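Local coordinates for protein glutamine cyclotransferase (Porphyromonas gingivalis W83, PDB 6QQL) that probably catalyses the zinc-dependent cyclisation of N-terminal glutamine to pyroglutamate on peptides and proteins, on a scaffold related to the M28 zinc aminopeptidases, at residues Q72-E77 with L86-I91; A25-A30 with V304-D309; F211-F216 with Q243-A248. One frame throughout, in Å; residues are numbered along the deposited sequence.

Contact 1 (Q72-E77 with L86-I91); sequences QEQTAE and LPMRNI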
ATOM      1  N   GLN A  72      -8.631 -11.953   8.128  1.00 32.03           N
ATOM      2  CA  GLN A  72      -7.834 -12.468   9.230  1.00 31.82           C
ATOM      3  C   GLN A  72      -6.941 -11.359   9.772  1.00 28.63           C
ATOM      4  O   GLN A  72      -6.351 -10.587   9.008  1.00 21.50           O
ATOM      5  CB  GLN A  72      -6.963 -13.660   8.781  1.00 31.13           C
ATOM      6  CG  GLN A  72      -7.657 -14.997   8.744  1.00 31.18           C
ATOM      7  CD  GLN A  72      -7.957 -15.534  10.127  1.00 34.09           C
ATOM      8  OE1 GLN A  72      -7.668 -14.895  11.134  1.00 35.49           O
ATOM      9  NE2 GLN A  72      -8.539 -16.720  10.181  1.00 43.88           N
ATOM     10  N   GLU A  73      -6.816 -11.307  11.097  1.00 33.17           N
ATOM     11  CA  GLU A  73      -5.981 -10.318  11.761  1.00 32.90           C
ATOM     12  C   GLU A  73      -4.779 -11.008  12.393  1.00 36.09           C
ATOM     13  O   GLU A  73      -4.925 -12.017  13.095  1.00 37.49           O
ATOM     14  CB  GLU A  73      -6.767  -9.539  12.824  1.00 16.16           C
ATOM     15  CG  GLU A  73      -8.094  -8.960  12.366  1.00 16.11           C
ATOM     16  CD  GLU A  73      -8.733  -8.046  13.410  1.00 37.54           C
ATOM     17  OE1 GLU A  73      -9.875  -8.321  13.864  1.00 39.65           O
ATOM     18  OE2 GLU A  73      -8.076  -7.066  13.808  1.00 38.11           O
ATOM     19  N   GLN A  74      -3.600 -10.440  12.165  1.00 31.04           N
ATOM     20  CA  GLN A  74      -2.345 -10.957  12.693  1.00 28.50           C
ATOM     21  C   GLN A  74      -1.747  -9.860  13.563  1.00 24.68           C
ATOM     22  O   GLN A  74      -1.368  -8.799  13.055  1.00 15.70           O
ATOM     23  CB  GLN A  74      -1.403 -11.351  11.557  1.00 24.90           C
ATOM     24  CG  GLN A  74      -0.008 -11.688  12.020  1.00 30.74           C
ATOM     25  CD  GLN A  74       0.998 -11.662  10.881  1.00 43.08           C
ATOM     26  OE1 GLN A  74       1.126 -10.650  10.182  1.00 40.99           O
ATOM     27  NE2 GLN A  74       1.758 -12.750  10.722  1.00 45.91           N
ATOM     28  N   THR A  75      -1.674 -10.108  14.866  1.00 17.89           N
ATOM     29  CA  THR A  75      -1.224  -9.116  15.832  1.00 18.87           C
ATOM     30  C   THR A  75      -0.037  -9.640  16.620  1.00 22.73           C
ATOM     31  O   THR A  75      -0.017 -10.805  17.043  1.00 19.10           O
ATOM     32  CB  THR A  75      -2.325  -8.740  16.797  1.00 24.10           C
ATOM     33  OG1 THR A  75      -2.448  -9.781  17.775  1.00 29.05           O
ATOM     34  CG2 THR A  75      -3.640  -8.552  16.059  1.00 25.66           C
ATOM     35  N   ALA A  76       0.918  -8.749  16.871  1.00 18.57           N
ATOM     36  CA  ALA A  76       2.105  -9.110  17.631  1.00 25.97           C
ATOM     37  C   ALA A  76       2.619  -7.903  18.399  1.00 34.21           C
ATOM     38  O   ALA A  76       2.413  -6.750  18.002  1.00 30.79           O
ATOM     39  CB  ALA A  76       3.207  -9.647  16.709  1.00 22.89           C
ATOM     40  N   GLU A  77       3.241  -8.176  19.538  1.00 33.31           N
ATOM     41  CA  GLU A  77       3.932  -7.122  20.258  1.00 38.94           C
ATOM     42  C   GLU A  77       5.334  -6.984  19.677  1.00 52.67           C
ATOM     43  O   GLU A  77       6.125  -7.939  19.702  1.00 53.65           O
ATOM     44  CB  GLU A  77       3.978  -7.442  21.745  1.00 37.75           C
ATOM     45  CG  GLU A  77       2.628  -7.320  22.413  1.00 48.82           C
ATOM     46  CD  GLU A  77       2.408  -5.935  22.985  1.00 60.72           C
ATOM     47  OE1 GLU A  77       3.359  -5.386  23.592  1.00 62.53           O
ATOM     48  OE2 GLU A  77       1.293  -5.388  22.798  1.00 60.94           O
ATOM     49  N   LEU A  86       5.157  -1.611  20.200  1.00 44.57           N
ATOM     50  CA  LEU A  86       3.973  -1.345  19.395  1.00 38.23           C
ATOM     51  C   LEU A  86       3.050  -2.550  19.321  1.00 44.98           C
ATOM     52  O   LEU A  86       3.513  -3.693  19.217  1.00 51.15           O
ATOM     53  CB  LEU A  86       4.354  -0.916  17.978  1.00 33.49           C
ATOM     54  CG  LEU A  86       5.331   0.256  17.919  1.00 35.74           C
ATOM     55  CD1 LEU A  86       5.874   0.442  16.505  1.00 38.14           C
ATOM     56  CD2 LEU A  86       4.651   1.534  18.429  1.00 33.65           C
ATOM     57  N   PRO A  87       1.755  -2.304  19.435  1.00 45.02           N
ATOM     58  CA  PRO A  87       0.753  -3.336  19.144  1.00 40.13           C
ATOM     59  C   PRO A  87       0.557  -3.440  17.631  1.00 36.64           C
ATOM     60  O   PRO A  87      -0.331  -2.828  17.023  1.00 38.53           O
ATOM     61  CB  PRO A  87      -0.490  -2.806  19.856  1.00 36.58           C
ATOM     62  CG  PRO A  87      -0.356  -1.319  19.731  1.00 37.65           C
ATOM     63  CD  PRO A  87       1.130  -1.015  19.778  1.00 42.67           C
ATOM     64  N   MET A  88       1.453  -4.177  16.980  1.00 27.43           N
ATOM     65  CA  MET A  88       1.335  -4.380  15.542  1.00 30.84           C
ATOM     66  C   MET A  88       0.044  -5.112  15.191  1.00 28.57           C
ATOM     67  O   MET A  88      -0.339  -6.084  15.852  1.00 27.76           O
ATOM     68  CB  MET A  88       2.520  -5.177  15.009  1.00 30.94           C
ATOM     69  CG  MET A  88       2.404  -5.433  13.522  1.00 29.07           C
ATOM     70  SD  MET A  88       3.310  -6.903  13.039  1.00 27.64           S
ATOM     71  CE  MET A  88       2.224  -8.215  13.616  1.00 34.03           C
ATOM     72  N   ARG A  89      -0.599  -4.676  14.100  1.00 18.42           N
ATOM     73  CA  ARG A  89      -1.867  -5.257  13.643  1.00 22.33           C
ATOM     74  C   ARG A  89      -1.841  -5.318  12.117  1.00 20.37           C
ATOM     75  O   ARG A  89      -2.150  -4.335  11.445  1.00 14.97           O
ATOM     76  CB  ARG A  89      -3.055  -4.458  14.159  1.00 15.51           C
ATOM     77  CG  ARG A  89      -4.453  -5.066  13.915  1.00 15.49           C
ATOM     78  CD  ARG A  89      -5.493  -4.207  14.641  1.00 19.42           C
ATOM     79  NE  ARG A  89      -6.887  -4.553  14.385  1.00 24.36           N
ATOM     80  CZ  ARG A  89      -7.911  -3.718  14.584  1.00 31.37           C
ATOM     81  NH1 ARG A  89      -7.697  -2.478  15.026  1.00 28.12           N
ATOM     82  NH2 ARG A  89      -9.152  -4.108  14.312  1.00 16.65           N
ATOM     83  N   ASN A  90      -1.419  -6.459  11.579  1.00 20.08           N
ATOM     84  CA  ASN A  90      -1.506  -6.723  10.148  1.00 22.59           C
ATOM     85  C   ASN A  90      -2.880  -7.290   9.826  1.00 22.48           C
ATOM     86  O   ASN A  90      -3.435  -8.073  10.603  1.00 24.02           O
ATOM     87  CB  ASN A  90      -0.422  -7.701   9.686  1.00 24.89           C
ATOM     88  CG  ASN A  90       0.968  -7.079   9.665  1.00 28.67           C
ATOM     89  OD1 ASN A  90       1.124  -5.871   9.466  1.00 36.27           O
ATOM     90  ND2 ASN A  90       1.986  -7.906   9.911  1.00 14.45           N
ATOM     91  N   ILE A  91      -3.428  -6.884   8.683  1.00 18.02           N
ATOM     92  CA  ILE A  91      -4.785  -7.242   8.285  1.00 23.48           C
ATOM     93  C   ILE A  91      -4.704  -8.017   6.972  1.00 25.79           C
ATOM     94  O   ILE A  91      -4.231  -7.484   5.959  1.00 30.65           O
ATOM     95  CB  ILE A  91      -5.685  -5.999   8.159  1.00 23.30           C
ATOM     96  CG1 ILE A  91      -5.732  -5.266   9.510  1.00 19.38           C
ATOM     97  CG2 ILE A  91      -7.109  -6.399   7.735  1.00 16.22           C
ATOM     98  CD1 ILE A  91      -6.225  -3.837   9.469  1.00 17.17           C
TER
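R89 lies alongside E73, both side chains rising from the same face of the antiparallel hairpin, and grips a single carboxylate oxygen side-on. R89 NE reaches E73 OE2 at 2.8 Å and R89 NH2 the same oxygen at 3.2 Å; the oxygen sits in the guanidinium plane, while the carboxylate is turned 35° from it. The arginine chain runs extended from CG to NE, which carries its head out level with the end of E73, and T75 CG2 brushes R89 CG on the way. On the other face Q74 and N90 run side by side, and N90 ND2 donates to Q74 OE1 at 2.9 Å, nearly straight, with the amides twisted 51° apart. M88 bends at chi3 (76°), bringing CE to 3.5 Å from A76 CB. Q74 and N90 also form a hydrogen-bonded pair, joined N to O in both directions at 2.8 Å. Strand 70-79 borders the mixed sheet and strand 85-95 is its inner neighbour, next to strand 157-163. Helix 51-66 packs on the E73 and I91 face, its D58 forming a second salt bridge with R89; on the other face Y183 of helix 179-186 touches Q74, A76 and M88, and D164 N bonds to N90 OD1.

Contact 2 (A25-A30 with V304-D309); sequences ADLFSA and VIRYLD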
ATOM      1  N   ALA A  25     -11.858   3.007 -19.027  1.00 52.16           N
ATOM      2  CA  ALA A  25     -11.938   3.068 -17.568  1.00 56.73           C
ATOM      3  C   ALA A  25     -13.298   2.544 -17.110  1.00 61.57           C
ATOM      4  O   ALA A  25     -14.160   3.308 -16.691  1.00 58.50           O
ATOM      5  CB  ALA A  25     -11.709   4.489 -17.082  1.00 51.22           C
ATOM      6  N   ASP A  26     -13.463   1.223 -17.159  1.00 62.38           N
ATOM      7  CA  ASP A  26     -14.750   0.586 -16.920  1.00 68.59           C
ATOM      8  C   ASP A  26     -14.948   0.042 -15.510  1.00 70.34           C
ATOM      9  O   ASP A  26     -16.059   0.142 -14.981  1.00 74.33           O
ATOM     10  CB  ASP A  26     -14.954  -0.558 -17.920  1.00 69.56           C
ATOM     11  CG  ASP A  26     -16.156  -0.342 -18.813  1.00 72.82           C
ATOM     12  OD1 ASP A  26     -16.874   0.658 -18.602  1.00 68.15           O
ATOM     13  OD2 ASP A  26     -16.374  -1.169 -19.724  1.00 75.83           O
ATOM     14  N   LEU A  27     -13.917  -0.521 -14.869  1.00 63.96           N
ATOM     15  CA  LEU A  27     -14.158  -1.344 -13.686  1.00 49.24           C
ATOM     16  C   LEU A  27     -13.925  -0.659 -12.350  1.00 44.83           C
ATOM     17  O   LEU A  27     -14.456  -1.137 -11.339  1.00 45.60           O
ATOM     18  CB  LEU A  27     -13.271  -2.590 -13.722  1.00 41.30           C
ATOM     19  CG  LEU A  27     -13.261  -3.283 -15.076  1.00 40.95           C
ATOM     20  CD1 LEU A  27     -12.156  -4.326 -15.132  1.00 35.01           C
ATOM     21  CD2 LEU A  27     -14.629  -3.904 -15.287  1.00 41.34           C
ATOM     22  N   PHE A  28     -13.169   0.428 -12.299  1.00 35.76           N
ATOM     23  CA  PHE A  28     -12.744   0.999 -11.032  1.00 19.69           C
ATOM     24  C   PHE A  28     -13.335   2.386 -10.839  1.00 27.15           C
ATOM     25  O   PHE A  28     -13.219   3.243 -11.717  1.00 45.22           O
ATOM     26  CB  PHE A  28     -11.229   1.039 -11.010  1.00 18.65           C
ATOM     27  CG  PHE A  28     -10.640   1.646  -9.789  1.00 25.05           C
ATOM     28  CD1 PHE A  28     -10.454   3.020  -9.705  1.00 17.46           C
ATOM     29  CD2 PHE A  28     -10.166   0.833  -8.759  1.00 31.70           C
ATOM     30  CE1 PHE A  28      -9.865   3.577  -8.590  1.00 27.14           C
ATOM     31  CE2 PHE A  28      -9.553   1.381  -7.630  1.00 15.71           C
ATOM     32  CZ  PHE A  28      -9.409   2.753  -7.542  1.00 20.07           C
ATOM     33  N   SER A  29     -13.900   2.634  -9.670  1.00 26.47           N
ATOM     34  CA  SER A  29     -14.475   3.939  -9.365  1.00 23.56           C
ATOM     35  C   SER A  29     -13.495   4.706  -8.493  1.00 26.56           C
ATOM     36  O   SER A  29     -13.196   4.292  -7.369  1.00 19.65           O
ATOM     37  CB  SER A  29     -15.808   3.832  -8.647  1.00 20.79           C
ATOM     38  OG  SER A  29     -16.007   5.041  -7.926  1.00 20.76           O
ATOM     39  N   ALA A  30     -12.955   5.797  -9.029  1.00 40.84           N
ATOM     40  CA  ALA A  30     -12.065   6.617  -8.222  1.00 33.45           C
ATOM     41  C   ALA A  30     -12.825   7.418  -7.164  1.00 35.65           C
ATOM     42  O   ALA A  30     -12.260   7.723  -6.098  1.00 17.69           O
ATOM     43  CB  ALA A  30     -11.251   7.526  -9.134  1.00 26.43           C
ATOM     44  N   VAL A 304      -4.463  -1.373 -11.871  1.00 26.88           N
ATOM     45  CA  VAL A 304      -4.298  -2.601 -11.106  1.00 28.45           C
ATOM     46  C   VAL A 304      -5.487  -3.531 -11.310  1.00 34.49           C
ATOM     47  O   VAL A 304      -5.311  -4.738 -11.506  1.00 35.76           O
ATOM     48  CB  VAL A 304      -4.070  -2.275  -9.621  1.00 16.10           C
ATOM     49  CG1 VAL A 304      -4.131  -3.520  -8.792  1.00 16.11           C
ATOM     50  CG2 VAL A 304      -2.740  -1.615  -9.452  1.00 15.81           C
ATOM     51  N   ILE A 305      -6.712  -2.994 -11.276  1.00 32.66           N
ATOM     52  CA  ILE A 305      -7.893  -3.837 -11.483  1.00 34.81           C
ATOM     53  C   ILE A 305      -7.861  -4.491 -12.873  1.00 24.86           C
ATOM     54  O   ILE A 305      -8.155  -5.684 -13.020  1.00 19.13           O
ATOM     55  CB  ILE A 305      -9.181  -3.024 -11.226  1.00 17.96           C
ATOM     56  CG1 ILE A 305     -10.362  -3.958 -10.964  1.00 24.64           C
ATOM     57  CG2 ILE A 305      -9.541  -2.111 -12.381  1.00 19.94           C
ATOM     58  CD1 ILE A 305     -11.392  -3.385 -10.048  1.00 22.19           C
ATOM     59  N   ARG A 306      -7.457  -3.739 -13.900  1.00 18.74           N
ATOM     60  CA  ARG A 306      -7.370  -4.295 -15.247  1.00 20.54           C
ATOM     61  C   ARG A 306      -6.321  -5.393 -15.321  1.00 19.68           C
ATOM     62  O   ARG A 306      -6.564  -6.464 -15.891  1.00 20.43           O
ATOM     63  CB  ARG A 306      -7.060  -3.181 -16.242  1.00 25.83           C
ATOM     64  CG  ARG A 306      -8.271  -2.436 -16.561  1.00 29.03           C
ATOM     65  CD  ARG A 306      -9.096  -3.229 -17.533  1.00 36.99           C
ATOM     66  NE  ARG A 306     -10.411  -2.615 -17.654  1.00 67.61           N
ATOM     67  CZ  ARG A 306     -10.659  -1.409 -18.155  1.00 72.12           C
ATOM     68  NH1 ARG A 306      -9.672  -0.654 -18.615  1.00 64.50           N
ATOM     69  NH2 ARG A 306     -11.910  -0.963 -18.194  1.00 70.85           N
ATOM     70  N   TYR A 307      -5.141  -5.138 -14.769  1.00 19.07           N
ATOM     71  CA  TYR A 307      -4.136  -6.184 -14.725  1.00 28.26           C
ATOM     72  C   TYR A 307      -4.677  -7.394 -13.956  1.00 36.22           C
ATOM     73  O   TYR A 307      -4.435  -8.551 -14.329  1.00 30.06           O
ATOM     74  CB  TYR A 307      -2.848  -5.646 -14.085  1.00 23.25           C
ATOM     75  CG  TYR A 307      -1.860  -6.743 -13.819  1.00 18.78           C
ATOM     76  CD1 TYR A 307      -0.940  -7.118 -14.792  1.00 19.38           C
ATOM     77  CD2 TYR A 307      -1.915  -7.477 -12.638  1.00 18.54           C
ATOM     78  CE1 TYR A 307      -0.060  -8.157 -14.571  1.00 30.21           C
ATOM     79  CE2 TYR A 307      -1.060  -8.518 -12.413  1.00 33.88           C
ATOM     80  CZ  TYR A 307      -0.126  -8.860 -13.377  1.00 34.36           C
ATOM     81  OH  TYR A 307       0.733  -9.904 -13.128  1.00 25.97           O
ATOM     82  N   LEU A 308      -5.418  -7.137 -12.874  1.00 41.37           N
ATOM     83  CA  LEU A 308      -6.011  -8.212 -12.090  1.00 39.07           C
ATOM     84  C   LEU A 308      -7.116  -8.934 -12.849  1.00 30.61           C
ATOM     85  O   LEU A 308      -7.310 -10.140 -12.655  1.00 27.84           O
ATOM     86  CB  LEU A 308      -6.533  -7.648 -10.762  1.00 35.55           C
ATOM     87  CG  LEU A 308      -7.012  -8.613  -9.675  1.00 29.75           C
ATOM     88  CD1 LEU A 308      -5.980  -9.684  -9.381  1.00 38.32           C
ATOM     89  CD2 LEU A 308      -7.266  -7.803  -8.424  1.00 24.44           C
ATOM     90  N   ASP A 309      -7.813  -8.240 -13.746  1.00 33.37           N
ATOM     91  CA  ASP A 309      -8.932  -8.870 -14.439  1.00 42.51           C
ATOM     92  C   ASP A 309      -8.452  -9.945 -15.403  1.00 49.59           C
ATOM     93  O   ASP A 309      -8.984 -11.057 -15.414  1.00 62.62           O
ATOM     94  CB  ASP A 309      -9.762  -7.832 -15.189  1.00 51.21           C
ATOM     95  CG  ASP A 309     -11.049  -8.409 -15.716  1.00 53.27           C
ATOM     96  OD1 ASP A 309     -11.823  -8.891 -14.869  1.00 54.49           O
ATOM     97  OD2 ASP A 309     -11.288  -8.395 -16.944  1.00 52.17           O
TER
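L27 and R306 cross at about a right angle, the leucine set against the aliphatic end of the arginine and the start of its guanidinium group. L27 CD1 lies 3.5 Å from R306 NE and 4.0 Å from R306 CD, approaching the guanidinium obliquely. R306 reaches this position through a bend at chi2 (-78°), which swings its head off helix 294-311 toward the N-terminal segment 25-30. Beside this pair I305 points at the loop from the same helix and offers its CG2 branch to two residues at once: F28 CB at 3.8 Å and L27 CB at 4.0 Å. With CG anti to the backbone N (chi1 178°), the F28 ring is carried past I305 to V140 and E143 of helix 131-149, and its CB meets I305. At the outer edge L27 CD1 also touches D309 CB. No hydrogen bond links the two segments. Instead E302, one helical turn before R306, accepts from the backbone N of both L27 and F28, and S29 caps helix 30-42. D26, F28, D298 and E302 contribute to a magnesium site seen in this protein, with no ion bound to this chain here. The contact is van der Waals packing of L27 and I305 with the arginine; R306 NH2 makes a weak, long ion pair with E302, and D26 OD2, in a poorly ordered side chain, lies 4.7 Å from R306 NH2, so any attraction is probably loose.

Contact 3 (F211-F216 with Q243-A248); sequences FYWEYF and QADGGA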
ATOM      1  N   PHE A 211       5.304   7.496 -11.280  1.00 19.33           N
ATOM      2  CA  PHE A 211       5.612   6.104 -10.950  1.00 19.58           C
ATOM      3  C   PHE A 211       6.641   5.566 -11.945  1.00 28.09           C
ATOM      4  O   PHE A 211       6.295   5.167 -13.067  1.00 21.43           O
ATOM      5  CB  PHE A 211       4.340   5.269 -10.933  1.00 22.83           C
ATOM      6  CG  PHE A 211       3.253   5.856 -10.075  1.00 24.19           C
ATOM      7  CD1 PHE A 211       3.438   6.016  -8.708  1.00 17.81           C
ATOM      8  CD2 PHE A 211       2.053   6.266 -10.639  1.00 24.49           C
ATOM      9  CE1 PHE A 211       2.454   6.562  -7.927  1.00 18.54           C
ATOM     10  CE2 PHE A 211       1.047   6.817  -9.840  1.00 17.15           C
ATOM     11  CZ  PHE A 211       1.249   6.965  -8.497  1.00 17.05           C
ATOM     12  N   TYR A 212       7.901   5.525 -11.502  1.00 29.00           N
ATOM     13  CA  TYR A 212       9.013   4.936 -12.230  1.00 20.72           C
ATOM     14  C   TYR A 212       9.268   3.525 -11.728  1.00 20.55           C
ATOM     15  O   TYR A 212       8.684   3.076 -10.745  1.00 39.56           O
ATOM     16  CB  TYR A 212      10.276   5.785 -12.077  1.00 21.41           C
ATOM     17  CG  TYR A 212      10.135   7.189 -12.600  1.00 32.44           C
ATOM     18  CD1 TYR A 212      10.396   7.490 -13.932  1.00 38.41           C
ATOM     19  CD2 TYR A 212       9.748   8.225 -11.763  1.00 30.05           C
ATOM     20  CE1 TYR A 212      10.273   8.790 -14.412  1.00 36.76           C
ATOM     21  CE2 TYR A 212       9.626   9.524 -12.232  1.00 24.08           C
ATOM     22  CZ  TYR A 212       9.882   9.805 -13.556  1.00 29.88           C
ATOM     23  OH  TYR A 212       9.744  11.102 -14.020  1.00 27.27           O
ATOM     24  N   TRP A 213      10.138   2.815 -12.442  1.00 22.99           N
ATOM     25  CA  TRP A 213      10.575   1.473 -12.057  1.00 23.14           C
ATOM     26  C   TRP A 213      11.425   1.527 -10.783  1.00 24.91           C
ATOM     27  O   TRP A 213      12.591   1.937 -10.830  1.00 21.82           O
ATOM     28  CB  TRP A 213      11.374   0.824 -13.184  1.00 21.60           C
ATOM     29  CG  TRP A 213      10.664   0.679 -14.485  1.00 31.10           C
ATOM     30  CD1 TRP A 213       9.329   0.510 -14.681  1.00 29.49           C
ATOM     31  CD2 TRP A 213      11.270   0.657 -15.788  1.00 32.95           C
ATOM     32  NE1 TRP A 213       9.061   0.398 -16.029  1.00 25.12           N
ATOM     33  CE2 TRP A 213      10.235   0.478 -16.726  1.00 22.14           C
ATOM     34  CE3 TRP A 213      12.593   0.776 -16.250  1.00 41.78           C
ATOM     35  CZ2 TRP A 213      10.476   0.404 -18.096  1.00 26.89           C
ATOM     36  CZ3 TRP A 213      12.833   0.711 -17.616  1.00 32.84           C
ATOM     37  CH2 TRP A 213      11.777   0.523 -18.521  1.00 31.62           C
ATOM     38  N   GLU A 214      10.849   1.109  -9.651  1.00 22.70           N
ATOM     39  CA  GLU A 214      11.623   0.908  -8.432  1.00 20.89           C
ATOM     40  C   GLU A 214      12.628  -0.211  -8.663  1.00 34.40           C
ATOM     41  O   GLU A 214      12.294  -1.241  -9.266  1.00 21.25           O
ATOM     42  CB  GLU A 214      10.699   0.551  -7.266  1.00 20.25           C
ATOM     43  CG  GLU A 214      11.346   0.635  -5.890  1.00 20.41           C
ATOM     44  CD  GLU A 214      12.190  -0.594  -5.535  1.00 20.74           C
ATOM     45  OE1 GLU A 214      13.325  -0.408  -5.043  1.00 21.26           O
ATOM     46  OE2 GLU A 214      11.726  -1.738  -5.744  1.00 20.50           O
ATOM     47  N   TYR A 215      13.869  -0.005  -8.182  1.00 24.73           N
ATOM     48  CA  TYR A 215      14.970  -0.884  -8.582  1.00 22.73           C
ATOM     49  C   TYR A 215      14.713  -2.339  -8.203  1.00 26.98           C
ATOM     50  O   TYR A 215      14.832  -3.237  -9.044  1.00 31.45           O
ATOM     51  CB  TYR A 215      16.301  -0.420  -8.004  1.00 23.14           C
ATOM     52  CG  TYR A 215      17.404  -1.403  -8.389  1.00 34.38           C
ATOM     53  CD1 TYR A 215      17.837  -1.498  -9.706  1.00 29.27           C
ATOM     54  CD2 TYR A 215      17.991  -2.245  -7.449  1.00 23.96           C
ATOM     55  CE1 TYR A 215      18.819  -2.397 -10.072  1.00 34.93           C
ATOM     56  CE2 TYR A 215      18.985  -3.142  -7.809  1.00 29.10           C
ATOM     57  CZ  TYR A 215      19.393  -3.221  -9.122  1.00 37.07           C
ATOM     58  OH  TYR A 215      20.379  -4.123  -9.496  1.00 38.83           O
ATOM     59  N   PHE A 216      14.418  -2.597  -6.927  1.00 27.51           N
ATOM     60  CA  PHE A 216      14.192  -3.968  -6.470  1.00 27.12           C
ATOM     61  C   PHE A 216      13.030  -4.608  -7.228  1.00 29.21           C
ATOM     62  O   PHE A 216      13.092  -5.785  -7.625  1.00 21.87           O
ATOM     63  CB  PHE A 216      13.950  -3.967  -4.960  1.00 21.58           C
ATOM     64  CG  PHE A 216      15.092  -3.383  -4.182  1.00 23.11           C
ATOM     65  CD1 PHE A 216      16.412  -3.728  -4.491  1.00 26.30           C
ATOM     66  CD2 PHE A 216      14.864  -2.465  -3.156  1.00 29.79           C
ATOM     67  CE1 PHE A 216      17.496  -3.169  -3.786  1.00 25.61           C
ATOM     68  CE2 PHE A 216      15.937  -1.903  -2.445  1.00 33.51           C
ATOM     69  CZ  PHE A 216      17.263  -2.260  -2.769  1.00 25.23           C
ATOM     70  N   GLN A 243       8.052   4.644 -18.055  1.00 38.05           N
ATOM     71  CA  GLN A 243       8.866   3.462 -18.342  1.00 39.60           C
ATOM     72  C   GLN A 243      10.339   3.859 -18.357  1.00 44.07           C
ATOM     73  O   GLN A 243      10.946   4.110 -19.397  1.00 50.54           O
ATOM     74  CB  GLN A 243       8.410   2.808 -19.640  1.00 24.82           C
ATOM     75  CG  GLN A 243       6.924   2.476 -19.599  1.00 26.12           C
ATOM     76  CD  GLN A 243       6.557   1.187 -20.322  1.00 28.65           C
ATOM     77  OE1 GLN A 243       7.027   0.095 -19.966  1.00 27.37           O
ATOM     78  NE2 GLN A 243       5.693   1.307 -21.337  1.00 27.26           N
ATOM     79  N   ALA A 244      10.907   3.936 -17.159  1.00 46.13           N
ATOM     80  CA  ALA A 244      12.247   4.453 -16.938  1.00 31.29           C
ATOM     81  C   ALA A 244      12.624   4.184 -15.491  1.00 30.37           C
ATOM     82  O   ALA A 244      11.750   4.049 -14.632  1.00 19.90           O
ATOM     83  CB  ALA A 244      12.322   5.955 -17.251  1.00 21.48           C
ATOM     84  N   ASP A 245      13.924   4.086 -15.236  1.00 42.97           N
ATOM     85  CA  ASP A 245      14.403   3.770 -13.895  1.00 37.56           C
ATOM     86  C   ASP A 245      14.056   4.884 -12.911  1.00 38.21           C
ATOM     87  O   ASP A 245      14.125   6.070 -13.241  1.00 20.51           O
ATOM     88  CB  ASP A 245      15.912   3.547 -13.919  1.00 30.24           C
ATOM     89  CG  ASP A 245      16.307   2.426 -14.858  1.00 44.28           C
ATOM     90  OD1 ASP A 245      16.077   1.243 -14.509  1.00 43.38           O
ATOM     91  OD2 ASP A 245      16.829   2.734 -15.960  1.00 48.33           O
ATOM     92  N   GLY A 246      13.642   4.477 -11.705  1.00 35.09           N
ATOM     93  CA  GLY A 246      13.388   5.354 -10.581  1.00 25.75           C
ATOM     94  C   GLY A 246      14.400   5.158  -9.471  1.00 31.39           C
ATOM     95  O   GLY A 246      15.604   5.299  -9.698  1.00 35.91           O
ATOM     96  N   GLY A 247      13.941   4.824  -8.261  1.00 33.07           N
ATOM     97  CA  GLY A 247      14.818   4.680  -7.122  1.00 40.50           C
ATOM     98  C   GLY A 247      14.885   3.267  -6.549  1.00 31.60           C
ATOM     99  O   GLY A 247      14.113   2.363  -6.917  1.00 22.72           O
ATOM    100  N   ALA A 248      15.839   3.089  -5.632  1.00 23.64           N
ATOM    101  CA  ALA A 248      16.005   1.830  -4.902  1.00 33.81           C
ATOM    102  C   ALA A 248      15.407   2.042  -3.515  1.00 30.54           C
ATOM    103  O   ALA A 248      16.077   2.480  -2.579  1.00 20.87           O
ATOM    104  CB  ALA A 248      17.468   1.414  -4.833  1.00 29.98           C
TER
HETATM  105  O   HOH W   1      14.594   1.036 -12.257  1.00 24.99           O
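A short parallel bridge, W213 with D245, ties the end of strand 211-213 to the loop that follows strand 241-243. W213 N donates to A244 O at 3.0 Å, and G246 N returns to W213 O at 2.9 Å from above the carbonyl plane. The indole lies flat along the loop backbone: A244 N stands 3.4 Å above the ring plane over its centre, Q243 C is offset toward the rim of the same face, and Q243 CB touches CZ2. A water donates to both W213 O and D245 OD1, adding a second link beside the bridge. Y212 packs its CB against G246 CA at 3.5 Å, while A244 O lies at the edge of its ring. Farther on, Y215 N bonds to G247 O at 2.7 Å, so the loop holds the first turn of helix 215-220. E214 is the N-cap of that helix: bent at chi2 (-81°), it turns OE1 back to accept from F216 N and also from L249 N, just past the loop segment, while OE2 bonds to S217 OG and H253 NE2. A248 CB fits against Y215 CB and also meets F216 CZ. Around this surface contact, helix 222-234 packs on W213 through I225 and through W229, whose ring meets the indole edge-to-face, and helix 253-260 touches F216 through H253 and V254.

In the fold
Contact 2 brings the modelled N-terminal end onto the last helix, 294-311, so the other two contacts fall between its segments along the chain. Contact 1 closes first, as a hairpin on one border of the mixed sheet; contact 3 follows, in the connections between strands 197-202 and 264-268, the latter forming the opposite border. Contacts 1 and 3 lie on opposite sides of the chain's centre, centres about 30 Å apart; contacts 1 and 2 have centres about 29 Å apart, contacts 2 and 3 about 23 Å. None contains a zinc ligand: the side chains of L86 and E214 lie about 13 and 14 Å from the zinc ion, while contact 2 supplies D26 and F28 to the separate magnesium site.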